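Local coordinates for protein L-threonine dehydrogenase (Flavobacterium frigidimaris, PDB 2YY7) that binds nicotinamide-adenine-dinucleotide and probably catalyses the oxidation of L-threonine, as a member of the NAD-dependent epimerase/dehydratase family, at residues Lys4-Gly9 against His62-His67; Leu93-Leu98 against Glu151-Tyr156; His100-Ala105 against Lys111-Pro116. All blocks are in the same frame, centred on the assembly; numbering follows the deposited sequence.

How the interactions relate
All three contacts belong to the Rossmann-type nucleotide-binding region. Interactions 1 and 3 reach the same sheet, their centres about 11 Å apart, and they touch where Ile8 CD1 packs on Val101 CG2 at 4.2 Å. Both also run out to the dinucleotide: Gly9 and Pro116 border NAD, and Leu93 of interaction 2 touches it as well. Interaction 3 is nested inside the chain loop closed by interaction 2, and the two share helix 87-106, with centres about 9 Å apart. Trp115 bridges them, its CE3 lying 3.6 Å from Cys154 SG. Interactions 1 and 2 do not touch; their nearest atoms are about 6 Å apart. Interaction 2 carries the helices out to the second subunit.

Interaction 1: residues Lys4-Gly9 against His62-His67. With NAD (nicotinamide-adenine-dinucleotide), chain E.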
loop_
_atom_site.group_PDB
_atom_site.type_symbol
_atom_site.label_atom_id
_atom_site.label_comp_id
_atom_site.label_asym_id
_atom_site.label_seq_id
_atom_site.Cartn_x
_atom_site.Cartn_y
_atom_site.Cartn_z
ATOM N N LYS A 4 22.513 3.951 21.336
ATOM C CA LYS A 4 21.968 5.186 21.866
ATOM C C LYS A 4 20.588 5.211 21.219
ATOM O O LYS A 4 20.463 5.414 20.012
ATOM C CB LYS A 4 22.808 6.379 21.418
ATOM C CG LYS A 4 22.439 7.660 22.123
ATOM C CD LYS A 4 22.578 7.515 23.634
ATOM C CE LYS A 4 22.230 8.815 24.336
ATOM N NZ LYS A 4 23.143 9.916 23.900
ATOM N N ILE A 5 19.561 5.001 22.033
ATOM C CA ILE A 5 18.191 4.903 21.552
ATOM C C ILE A 5 17.295 6.135 21.644
ATOM O O ILE A 5 17.303 6.860 22.636
ATOM C CB ILE A 5 17.472 3.742 22.285
ATOM C CG1 ILE A 5 18.279 2.449 22.115
ATOM C CG2 ILE A 5 16.053 3.570 21.743
ATOM C CD1 ILE A 5 17.872 1.331 23.057
ATOM N N LEU A 6 16.514 6.347 20.592
ATOM C CA LEU A 6 15.556 7.441 20.547
ATOM C C LEU A 6 14.183 6.828 20.304
ATOM O O LEU A 6 13.947 6.195 19.270
ATOM C CB LEU A 6 15.881 8.427 19.421
ATOM C CG LEU A 6 14.815 9.510 19.205
ATOM C CD1 LEU A 6 14.669 10.363 20.472
ATOM C CD2 LEU A 6 15.199 10.377 18.011
ATOM N N ILE A 7 13.288 6.984 21.273
ATOM C CA ILE A 7 11.937 6.462 21.140
ATOM C C ILE A 7 11.011 7.632 20.817
ATOM O O ILE A 7 10.857 8.553 21.617
ATOM C CB ILE A 7 11.463 5.788 22.442
ATOM C CG1 ILE A 7 12.349 4.578 22.751
ATOM C CG2 ILE A 7 10.009 5.354 22.302
ATOM C CD1 ILE A 7 12.101 3.973 24.111
ATOM N N ILE A 8 10.417 7.596 19.630
ATOM C CA ILE A 8 9.509 8.646 19.191
ATOM C C ILE A 8 8.094 8.169 19.511
ATOM O O ILE A 8 7.678 7.098 19.062
ATOM C CB ILE A 8 9.673 8.899 17.677
ATOM C CG1 ILE A 8 11.134 9.249 17.377
ATOM C CG2 ILE A 8 8.760 10.038 17.221
ATOM C CD1 ILE A 8 11.418 9.486 15.898
ATOM N N GLY A 9 7.371 8.965 20.299
ATOM C CA GLY A 9 6.027 8.605 20.716
ATOM C C GLY A 9 6.149 7.772 21.980
ATOM O O GLY A 9 5.402 6.817 22.181
ATOM N N HIS A 62 17.742 16.752 14.325
ATOM C CA HIS A 62 18.407 17.484 15.403
ATOM C C HIS A 62 18.604 16.643 16.665
ATOM O O HIS A 62 19.650 16.732 17.315
ATOM C CB HIS A 62 17.613 18.745 15.765
ATOM C CG HIS A 62 18.141 19.465 16.969
ATOM N ND1 HIS A 62 19.361 20.106 16.980
ATOM C CD2 HIS A 62 17.620 19.625 18.210
ATOM C CE1 HIS A 62 19.571 20.629 18.175
ATOM N NE2 HIS A 62 18.529 20.352 18.941
ATOM N N LEU A 63 17.602 15.842 17.025
ATOM C CA LEU A 63 17.721 15.002 18.216
ATOM C C LEU A 63 18.727 13.883 17.968
ATOM O O LEU A 63 19.463 13.483 18.875
ATOM C CB LEU A 63 16.362 14.409 18.610
ATOM C CG LEU A 63 15.270 15.421 18.975
ATOM C CD1 LEU A 63 14.005 14.692 19.413
ATOM C CD2 LEU A 63 15.768 16.329 20.087
ATOM N N VAL A 64 18.749 13.375 16.740
ATOM C CA VAL A 64 19.682 12.316 16.373
ATOM C C VAL A 64 21.105 12.832 16.534
ATOM O O VAL A 64 21.983 12.114 17.007
ATOM C CB VAL A 64 19.493 11.869 14.904
ATOM C CG1 VAL A 64 20.692 11.034 14.452
ATOM C CG2 VAL A 64 18.208 11.050 14.768
ATOM N N GLU A 65 21.320 14.084 16.140
ATOM C CA GLU A 65 22.640 14.695 16.225
ATOM C C GLU A 65 23.063 15.068 17.654
ATOM O O GLU A 65 24.178 14.748 18.074
ATOM C CB GLU A 65 22.689 15.928 15.314
ATOM C CG GLU A 65 24.090 16.382 14.930
ATOM C CD GLU A 65 24.864 16.961 16.097
ATOM O OE1 GLU A 65 24.363 17.925 16.721
ATOM O OE2 GLU A 65 25.972 16.458 16.385
ATOM N N VAL A 66 22.185 15.731 18.407
ATOM C CA VAL A 66 22.531 16.131 19.770
ATOM C C VAL A 66 22.583 14.987 20.776
ATOM O O VAL A 66 23.199 15.121 21.835
ATOM C CB VAL A 66 21.585 17.231 20.314
ATOM C CG1 VAL A 66 21.775 18.508 19.516
ATOM C CG2 VAL A 66 20.143 16.770 20.265
ATOM N N HIS A 67 21.935 13.869 20.457
ATOM C CA HIS A 67 21.961 12.709 21.342
ATOM C C HIS A 67 22.714 11.548 20.701
ATOM O O HIS A 67 22.688 10.426 21.205
ATOM C CB HIS A 67 20.539 12.286 21.725
ATOM C CG HIS A 67 19.896 13.197 22.726
ATOM N ND1 HIS A 67 20.298 13.256 24.041
ATOM C CD2 HIS A 67 18.906 14.113 22.594
ATOM C CE1 HIS A 67 19.585 14.168 24.679
ATOM N NE2 HIS A 67 18.733 14.703 23.822
HETATM P PA NAD E . -0.545 5.560 21.377
HETATM O O1A NAD E . -0.898 5.084 22.744
HETATM O O2A NAD E . -1.625 6.277 20.650
HETATM O O5B NAD E . 0.819 6.363 21.394
HETATM C C5B NAD E . 1.182 7.212 20.343
HETATM C C4B NAD E . 2.112 8.279 20.866
HETATM O O4B NAD E . 2.609 9.007 19.741
HETATM C C3B NAD E . 1.388 9.269 21.809
HETATM O O3B NAD E . 2.082 9.411 23.061
HETATM C C2B NAD E . 1.319 10.554 20.973
HETATM O O2B NAD E . 1.363 11.724 21.771
HETATM C C1B NAD E . 2.547 10.394 20.065
HETATM N N9A NAD E . 2.489 11.253 18.873
HETATM C C8A NAD E . 1.372 11.476 18.069
HETATM N N7A NAD E . 1.722 12.336 17.101
HETATM C C5A NAD E . 3.030 12.631 17.275
HETATM C C6A NAD E . 3.875 13.487 16.586
HETATM N N6A NAD E . 3.415 14.236 15.607
HETATM N N1A NAD E . 5.172 13.624 17.005
HETATM C C2A NAD E . 5.649 12.919 18.099
HETATM N N3A NAD E . 4.816 12.083 18.817
HETATM C C4A NAD E . 3.517 11.963 18.391
HETATM O O3 NAD E . -0.206 4.294 20.451
HETATM P PN NAD E . 0.481 2.879 20.852
HETATM O O1N NAD E . 1.648 3.055 21.780
HETATM O O2N NAD E . -0.646 1.951 21.141
HETATM O O5D NAD E . 1.072 2.416 19.413
HETATM C C5D NAD E . 2.426 2.715 19.042
HETATM C C4D NAD E . 2.717 2.063 17.663
HETATM O O4D NAD E . 2.384 0.687 17.700
HETATM C C3D NAD E . 1.875 2.640 16.521
HETATM O O3D NAD E . 2.651 2.609 15.327
HETATM C C2D NAD E . 0.757 1.638 16.362
HETATM O O2D NAD E . 0.207 1.778 15.073
HETATM C C1D NAD E . 1.469 0.315 16.645
HETATM N N1N NAD E . 0.486 -0.716 17.052
HETATM C C2N NAD E . -0.151 -0.613 18.272
HETATM C C3N NAD E . -1.073 -1.586 18.645
HETATM C C7N NAD E . -1.696 -1.566 20.014
HETATM O O7N NAD E . -2.653 -2.541 20.242
HETATM N N7N NAD E . -1.384 -0.638 20.937
HETATM C C4N NAD E . -1.370 -2.652 17.775
HETATM C C5N NAD E . -0.697 -2.756 16.554
HETATM C C6N NAD E . 0.211 -1.781 16.187
#
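Lys4 curls its side chain round the carbonyl of His67 and gives it a hydrogen bond, with NZ 2.8 Å from His67 O. The ammonium sits 38° above the carbonyl plane rather than on a lone pair. Bends at chi2 (58°) and chi4 (-61°) fold the chain into this loop. NZ also lies at the edge of the His67 imidazole, 4.4 Å from ND1 and not bonded to it; that ring has its polar partner at NE2, which is hydrogen-bonded to Glu50. An alanine in place of Lys4 is likely to leave the His67 carbonyl without its charged donor and open a gap beside it. Next along the strand comes apolar packing: Leu6 CD2 rests 4.2 Å from Leu63 CB and 4.5 Å from Val64 CG2.

This is the start of a Rossmann fold, with strand 5-8 leading to the glycine-rich turn and helix 57-66 lying over the sheet. His67 is the first residue to leave helical geometry, its N still bonded to Leu63 O, so the lysine charge probably interacts favourably with the helix end. Beyond it the chain turns into strand 71-74, whose Asp71 makes backbone hydrogen bonds with Lys4 and Leu6. At the far end of the strand Gly9, whose positive phi belongs to a backbone conformation that by itself calls for glycine, brings its CA to 3.6 Å from NAD O4B.

Interaction 2: residues Leu93-Leu98 against Glu151-Tyr156; sequences LNMNSL and ERWCEY
Met95 and Trp153 meet across the two helices through a single methyl group: Met95 CE approaches Trp153 CD1 at 3.9 Å, coming obliquely to the indole, and the two side chains cross at about a right angle. Successive bends at chi2 (-50°) and chi3 (-64°) swing the thioether tip over to the other helix. The second touch is Leu98 CD1 against Cys154 SG, 4.1 Å apart, at the point where the backbones are nearest (CA to CA 8.6 Å).

The close-packed side is the one facing the sheet, where Trp115 of strand 112-118 lies against both Leu98 and Cys154. The pairing of the helices themselves is looser, burying only 144 Å² in all, and Trp153 and Met95 both find further partners in Trp91 of the second subunit; its ring meets that of Trp153 edge-to-face. Out at the partly exposed Glu155, the character changes to charge: Arg152 NH1 makes a salt bridge of 2.6 Å to Glu155 OE1, and NH1 also bonds Pro139 O of the second subunit.

Helices 87-106 and 142-161 thus both border the dimer contact, probably as in UDP-galactose 4-epimerase-like enzymes. Nearby, Asn94 ND2 bonds Ser146 OG, a polar tie between the same helices. Between the two segments themselves the contact is apolar, a methyl on an indole carbon and a methyl on the Cys154 sulfur, which implies that shape rather than directed bonding sets their fit.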
loop_
_atom_site.group_PDB
_atom_site.type_symbol
_atom_site.label_atom_id
_atom_site.label_comp_id
_atom_site.label_asym_id
_atom_site.label_seq_id
_atom_site.Cartn_x
_atom_site.Cartn_y
_atom_site.Cartn_z
ATOM N N LEU A 93 0.737 11.751 9.033
ATOM C CA LEU A 93 1.614 11.371 10.143
ATOM C C LEU A 93 2.227 9.976 10.008
ATOM O O LEU A 93 3.445 9.810 10.090
ATOM C CB LEU A 93 0.851 11.432 11.472
ATOM C CG LEU A 93 1.600 10.867 12.685
ATOM C CD1 LEU A 93 2.797 11.754 12.998
ATOM C CD2 LEU A 93 0.667 10.797 13.889
ATOM N N ASN A 94 1.375 8.975 9.819
ATOM C CA ASN A 94 1.840 7.600 9.717
ATOM C C ASN A 94 2.860 7.367 8.604
ATOM O O ASN A 94 3.830 6.634 8.800
ATOM C CB ASN A 94 0.643 6.657 9.547
ATOM C CG ASN A 94 -0.265 6.637 10.772
ATOM O OD1 ASN A 94 -0.148 7.478 11.667
ATOM N ND2 ASN A 94 -1.177 5.681 10.810
ATOM N N MET A 95 2.657 7.991 7.444
ATOM C CA MET A 95 3.583 7.808 6.330
ATOM C C MET A 95 4.827 8.688 6.375
ATOM O O MET A 95 5.949 8.194 6.237
ATOM C CB MET A 95 2.877 8.047 4.984
ATOM C CG MET A 95 1.798 7.026 4.627
ATOM S SD MET A 95 2.348 5.307 4.797
ATOM C CE MET A 95 3.651 5.195 3.547
ATOM N N ASN A 96 4.631 9.989 6.560
ATOM C CA ASN A 96 5.754 10.916 6.556
ATOM C C ASN A 96 6.718 10.772 7.721
ATOM O O ASN A 96 7.908 11.026 7.561
ATOM C CB ASN A 96 5.254 12.361 6.427
ATOM C CG ASN A 96 4.672 12.643 5.044
ATOM O OD1 ASN A 96 5.264 12.275 4.030
ATOM N ND2 ASN A 96 3.514 13.291 4.999
ATOM N N SER A 97 6.226 10.354 8.883
ATOM C CA SER A 97 7.116 10.160 10.020
ATOM C C SER A 97 8.037 8.985 9.684
ATOM O O SER A 97 9.220 8.989 10.022
ATOM C CB SER A 97 6.312 9.862 11.289
ATOM O OG SER A 97 5.578 8.652 11.170
ATOM N N LEU A 98 7.488 7.976 9.009
ATOM C CA LEU A 98 8.278 6.807 8.624
ATOM C C LEU A 98 9.306 7.181 7.566
ATOM O O LEU A 98 10.449 6.719 7.617
ATOM C CB LEU A 98 7.373 5.690 8.089
ATOM C CG LEU A 98 8.073 4.427 7.573
ATOM C CD1 LEU A 98 8.908 3.781 8.680
ATOM C CD2 LEU A 98 7.020 3.449 7.059
ATOM N N GLU A 151 5.047 -1.023 5.309
ATOM C CA GLU A 151 5.780 -2.280 5.151
ATOM C C GLU A 151 6.489 -2.330 3.803
ATOM O O GLU A 151 7.664 -2.695 3.727
ATOM C CB GLU A 151 4.832 -3.485 5.249
ATOM C CG GLU A 151 4.226 -3.710 6.622
ATOM C CD GLU A 151 3.498 -5.043 6.725
ATOM O OE1 GLU A 151 2.827 -5.278 7.751
ATOM O OE2 GLU A 151 3.597 -5.855 5.779
ATOM N N ARG A 152 5.767 -1.982 2.741
ATOM C CA ARG A 152 6.338 -1.989 1.396
ATOM C C ARG A 152 7.570 -1.085 1.325
ATOM O O ARG A 152 8.590 -1.454 0.735
ATOM C CB ARG A 152 5.300 -1.523 0.369
ATOM C CG ARG A 152 4.051 -2.409 0.230
ATOM C CD ARG A 152 4.352 -3.766 -0.417
ATOM N NE ARG A 152 4.806 -4.751 0.561
ATOM C CZ ARG A 152 5.955 -5.413 0.489
ATOM N NH1 ARG A 152 6.783 -5.197 -0.524
ATOM N NH2 ARG A 152 6.275 -6.292 1.433
ATOM N N TRP A 153 7.478 0.102 1.922
ATOM C CA TRP A 153 8.598 1.034 1.906
ATOM C C TRP A 153 9.767 0.576 2.778
ATOM O O TRP A 153 10.924 0.798 2.425
ATOM C CB TRP A 153 8.135 2.440 2.309
ATOM C CG TRP A 153 7.510 3.192 1.165
ATOM C CD1 TRP A 153 6.196 3.564 1.034
ATOM C CD2 TRP A 153 8.175 3.657 -0.019
ATOM N NE1 TRP A 153 6.007 4.233 -0.158
ATOM C CE2 TRP A 153 7.203 4.303 -0.823
ATOM C CE3 TRP A 153 9.499 3.590 -0.478
ATOM C CZ2 TRP A 153 7.516 4.880 -2.062
ATOM C CZ3 TRP A 153 9.811 4.165 -1.712
ATOM C CH2 TRP A 153 8.820 4.802 -2.488
ATOM N N CYS A 154 9.479 -0.064 3.910
ATOM C CA CYS A 154 10.558 -0.560 4.767
ATOM C C CYS A 154 11.375 -1.584 3.987
ATOM O O CYS A 154 12.609 -1.565 4.009
ATOM C CB CYS A 154 10.000 -1.226 6.028
ATOM S SG CYS A 154 9.392 -0.070 7.260
ATOM N N GLU A 155 10.676 -2.479 3.298
ATOM C CA GLU A 155 11.331 -3.511 2.507
ATOM C C GLU A 155 12.124 -2.876 1.368
ATOM O O GLU A 155 13.237 -3.307 1.049
ATOM C CB GLU A 155 10.286 -4.470 1.941
ATOM C CG GLU A 155 10.866 -5.722 1.319
ATOM C CD GLU A 155 9.789 -6.650 0.804
ATOM O OE1 GLU A 155 9.129 -6.299 -0.197
ATOM O OE2 GLU A 155 9.596 -7.725 1.404
ATOM N N TYR A 156 11.544 -1.848 0.752
ATOM C CA TYR A 156 12.212 -1.156 -0.343
ATOM C C TYR A 156 13.519 -0.551 0.164
ATOM O O TYR A 156 14.580 -0.778 -0.416
ATOM C CB TYR A 156 11.330 -0.036 -0.902
ATOM C CG TYR A 156 11.890 0.581 -2.167
ATOM C CD1 TYR A 156 11.633 0.011 -3.415
ATOM C CD2 TYR A 156 12.709 1.713 -2.114
ATOM C CE1 TYR A 156 12.174 0.551 -4.581
ATOM C CE2 TYR A 156 13.259 2.258 -3.282
ATOM C CZ TYR A 156 12.983 1.670 -4.509
ATOM O OH TYR A 156 13.506 2.199 -5.667
#

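Interaction 3: residues His100-Ala105 against Lys111-Pro116. With NAD (nicotinamide-adenine-dinucleotide), chain E.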
loop_
_atom_site.group_PDB
_atom_site.type_symbol
_atom_site.label_atom_id
_atom_site.label_comp_id
_atom_site.label_asym_id
_atom_site.label_seq_id
_atom_site.Cartn_x
_atom_site.Cartn_y
_atom_site.Cartn_z
ATOM N N HIS A 100 10.748 10.046 7.143
ATOM C CA HIS A 100 11.822 10.804 7.796
ATOM C C HIS A 100 12.832 9.882 8.462
ATOM O O HIS A 100 14.039 10.043 8.283
ATOM C CB HIS A 100 11.264 11.752 8.854
ATOM C CG HIS A 100 10.359 12.805 8.299
ATOM N ND1 HIS A 100 10.423 13.222 6.986
ATOM C CD2 HIS A 100 9.395 13.551 8.886
ATOM C CE1 HIS A 100 9.535 14.181 6.790
ATOM N NE2 HIS A 100 8.899 14.399 7.928
ATOM N N VAL A 101 12.343 8.924 9.239
ATOM C CA VAL A 101 13.228 7.986 9.927
ATOM C C VAL A 101 13.968 7.087 8.935
ATOM O O VAL A 101 15.149 6.800 9.118
ATOM C CB VAL A 101 12.446 7.110 10.939
ATOM C CG1 VAL A 101 13.370 6.061 11.559
ATOM C CG2 VAL A 101 11.858 7.990 12.032
ATOM N N LEU A 102 13.279 6.653 7.883
ATOM C CA LEU A 102 13.907 5.799 6.879
ATOM C C LEU A 102 14.995 6.578 6.147
ATOM O O LEU A 102 16.062 6.035 5.854
ATOM C CB LEU A 102 12.869 5.270 5.876
ATOM C CG LEU A 102 11.905 4.169 6.342
ATOM C CD1 LEU A 102 10.927 3.839 5.216
ATOM C CD2 LEU A 102 12.683 2.913 6.739
ATOM N N ASN A 103 14.720 7.848 5.852
ATOM C CA ASN A 103 15.690 8.702 5.166
ATOM C C ASN A 103 16.908 8.971 6.059
ATOM O O ASN A 103 18.015 9.165 5.560
ATOM C CB ASN A 103 15.034 10.024 4.736
ATOM C CG ASN A 103 14.281 9.905 3.413
ATOM O OD1 ASN A 103 13.362 10.681 3.133
ATOM N ND2 ASN A 103 14.681 8.945 2.587
ATOM N N LEU A 104 16.713 8.987 7.375
ATOM C CA LEU A 104 17.842 9.204 8.278
ATOM C C LEU A 104 18.757 7.985 8.182
ATOM O O LEU A 104 19.984 8.109 8.210
ATOM C CB LEU A 104 17.378 9.380 9.734
ATOM C CG LEU A 104 17.169 10.777 10.354
ATOM C CD1 LEU A 104 18.057 11.798 9.664
ATOM C CD2 LEU A 104 15.723 11.192 10.256
ATOM N N ALA A 105 18.154 6.805 8.063
ATOM C CA ALA A 105 18.923 5.571 7.947
ATOM C C ALA A 105 19.613 5.530 6.584
ATOM O O ALA A 105 20.765 5.107 6.472
ATOM C CB ALA A 105 18.007 4.359 8.115
ATOM N N LYS A 111 21.750 3.862 12.664
ATOM C CA LYS A 111 22.105 2.514 12.235
ATOM C C LYS A 111 20.961 1.513 12.116
ATOM O O LYS A 111 20.952 0.683 11.209
ATOM C CB LYS A 111 23.151 1.922 13.193
ATOM C CG LYS A 111 24.447 2.708 13.303
ATOM C CD LYS A 111 25.438 1.987 14.213
ATOM C CE LYS A 111 26.753 2.744 14.312
ATOM N NZ LYS A 111 27.747 2.041 15.180
ATOM N N LYS A 112 20.006 1.581 13.037
ATOM C CA LYS A 112 18.912 0.623 13.046
ATOM C C LYS A 112 17.560 1.273 13.325
ATOM O O LYS A 112 17.471 2.301 13.999
ATOM C CB LYS A 112 19.211 -0.444 14.110
ATOM C CG LYS A 112 18.305 -1.672 14.107
ATOM C CD LYS A 112 18.668 -2.628 15.255
ATOM C CE LYS A 112 20.096 -3.159 15.130
ATOM N NZ LYS A 112 20.458 -4.100 16.244
ATOM N N ILE A 113 16.505 0.652 12.811
ATOM C CA ILE A 113 15.160 1.164 12.999
ATOM C C ILE A 113 14.173 0.079 13.377
ATOM O O ILE A 113 14.236 -1.045 12.864
ATOM C CB ILE A 113 14.603 1.802 11.697
ATOM C CG1 ILE A 113 15.405 3.044 11.319
ATOM C CG2 ILE A 113 13.125 2.155 11.880
ATOM C CD1 ILE A 113 15.064 3.576 9.942
ATOM N N PHE A 114 13.277 0.415 14.297
ATOM C CA PHE A 114 12.191 -0.480 14.643
ATOM C C PHE A 114 10.949 0.341 14.330
ATOM O O PHE A 114 10.820 1.485 14.779
ATOM C CB PHE A 114 12.118 -0.862 16.122
ATOM C CG PHE A 114 10.857 -1.633 16.457
ATOM C CD1 PHE A 114 10.726 -2.972 16.079
ATOM C CD2 PHE A 114 9.759 -0.990 17.031
ATOM C CE1 PHE A 114 9.524 -3.659 16.257
ATOM C CE2 PHE A 114 8.545 -1.665 17.217
ATOM C CZ PHE A 114 8.428 -3.004 16.825
ATOM N N TRP A 115 10.054 -0.236 13.545
ATOM C CA TRP A 115 8.812 0.424 13.184
ATOM C C TRP A 115 7.750 -0.665 13.217
ATOM O O TRP A 115 7.843 -1.652 12.496
ATOM C CB TRP A 115 8.903 1.025 11.784
ATOM C CG TRP A 115 7.580 1.541 11.304
ATOM C CD1 TRP A 115 6.953 2.692 11.690
ATOM C CD2 TRP A 115 6.682 0.872 10.416
ATOM N NE1 TRP A 115 5.717 2.780 11.099
ATOM C CE2 TRP A 115 5.525 1.674 10.311
ATOM C CE3 TRP A 115 6.740 -0.332 9.702
ATOM C CZ2 TRP A 115 4.432 1.310 9.516
ATOM C CZ3 TRP A 115 5.650 -0.695 8.911
ATOM C CH2 TRP A 115 4.514 0.125 8.824
ATOM N N PRO A 116 6.729 -0.505 14.066
ATOM C CA PRO A 116 5.698 -1.536 14.132
ATOM C C PRO A 116 4.568 -1.383 13.128
ATOM O O PRO A 116 4.109 -0.272 12.841
ATOM C CB PRO A 116 5.201 -1.412 15.558
ATOM C CG PRO A 116 5.193 0.099 15.740
ATOM C CD PRO A 116 6.527 0.513 15.119
HETATM P PA NAD E . -0.545 5.560 21.377
HETATM O O1A NAD E . -0.898 5.084 22.744
HETATM O O2A NAD E . -1.625 6.277 20.650
HETATM O O5B NAD E . 0.819 6.363 21.394
HETATM C C5B NAD E . 1.182 7.212 20.343
HETATM C C4B NAD E . 2.112 8.279 20.866
HETATM O O4B NAD E . 2.609 9.007 19.741
HETATM C C3B NAD E . 1.388 9.269 21.809
HETATM O O3B NAD E . 2.082 9.411 23.061
HETATM C C2B NAD E . 1.319 10.554 20.973
HETATM O O2B NAD E . 1.363 11.724 21.771
HETATM C C1B NAD E . 2.547 10.394 20.065
HETATM N N9A NAD E . 2.489 11.253 18.873
HETATM C C8A NAD E . 1.372 11.476 18.069
HETATM N N7A NAD E . 1.722 12.336 17.101
HETATM C C5A NAD E . 3.030 12.631 17.275
HETATM C C6A NAD E . 3.875 13.487 16.586
HETATM N N6A NAD E . 3.415 14.236 15.607
HETATM N N1A NAD E . 5.172 13.624 17.005
HETATM C C2A NAD E . 5.649 12.919 18.099
HETATM N N3A NAD E . 4.816 12.083 18.817
HETATM C C4A NAD E . 3.517 11.963 18.391
HETATM O O3 NAD E . -0.206 4.294 20.451
HETATM P PN NAD E . 0.481 2.879 20.852
HETATM O O1N NAD E . 1.648 3.055 21.780
HETATM O O2N NAD E . -0.646 1.951 21.141
HETATM O O5D NAD E . 1.072 2.416 19.413
HETATM C C5D NAD E . 2.426 2.715 19.042
HETATM C C4D NAD E . 2.717 2.063 17.663
HETATM O O4D NAD E . 2.384 0.687 17.700
HETATM C C3D NAD E . 1.875 2.640 16.521
HETATM O O3D NAD E . 2.651 2.609 15.327
HETATM C C2D NAD E . 0.757 1.638 16.362
HETATM O O2D NAD E . 0.207 1.778 15.073
HETATM C C1D NAD E . 1.469 0.315 16.645
HETATM N N1N NAD E . 0.486 -0.716 17.052
HETATM C C2N NAD E . -0.151 -0.613 18.272
HETATM C C3N NAD E . -1.073 -1.586 18.645
HETATM C C7N NAD E . -1.696 -1.566 20.014
HETATM O O7N NAD E . -2.653 -2.541 20.242
HETATM N N7N NAD E . -1.384 -0.638 20.937
HETATM C C4N NAD E . -1.370 -2.652 17.775
HETATM C C5N NAD E . -0.697 -2.756 16.554
HETATM C C6N NAD E . 0.211 -1.781 16.187
#
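With chi1 at -65° and chi2 extended at 170°, Ile113 sends its CG1-CD1 arm straight out from the strand into helix 100-105, while Val101 has CG1 anti to the backbone N (chi1 175°), which turns that methyl down onto the arm. The two side chains slide past each other in opposite directions, and Val101 CG1 presses on Ile113 CD1 at 3.4 Å, tighter than an ordinary carbon contact. The same methyl, Ile113 CD1, is 3.3 Å from Val101 O. One turn further on, Ala105 CB stands 3.6 Å from Ile113 CD1; its small size is consistent with the close approach. Leu102 joins from across, its CD2 4.0 Å from Ile113 CD1, so a single isoleucine methyl is gripped by three helix side chains.

Helix 87-106 is the connecting arm of a beta-alpha-beta crossover in the Rossmann fold, joining strand 71-74 to its parallel neighbour 112-118. Its stretch 100-105 runs nearly antiparallel to strand 112-114, the axes 9.0 Å apart at closest approach. Phe114 points to the opposite side of the sheet from Ile113 and packs on Ile168 and Tyr170 of strand 164-174. Further along, the strand reaches the cofactor: Pro116 CG lies 3.5 Å from NAD O4D and 3.6 Å from NAD O3D, against the nicotinamide ribose, and Pro116 O accepts a hydrogen bond from the NAD-binding Lys147.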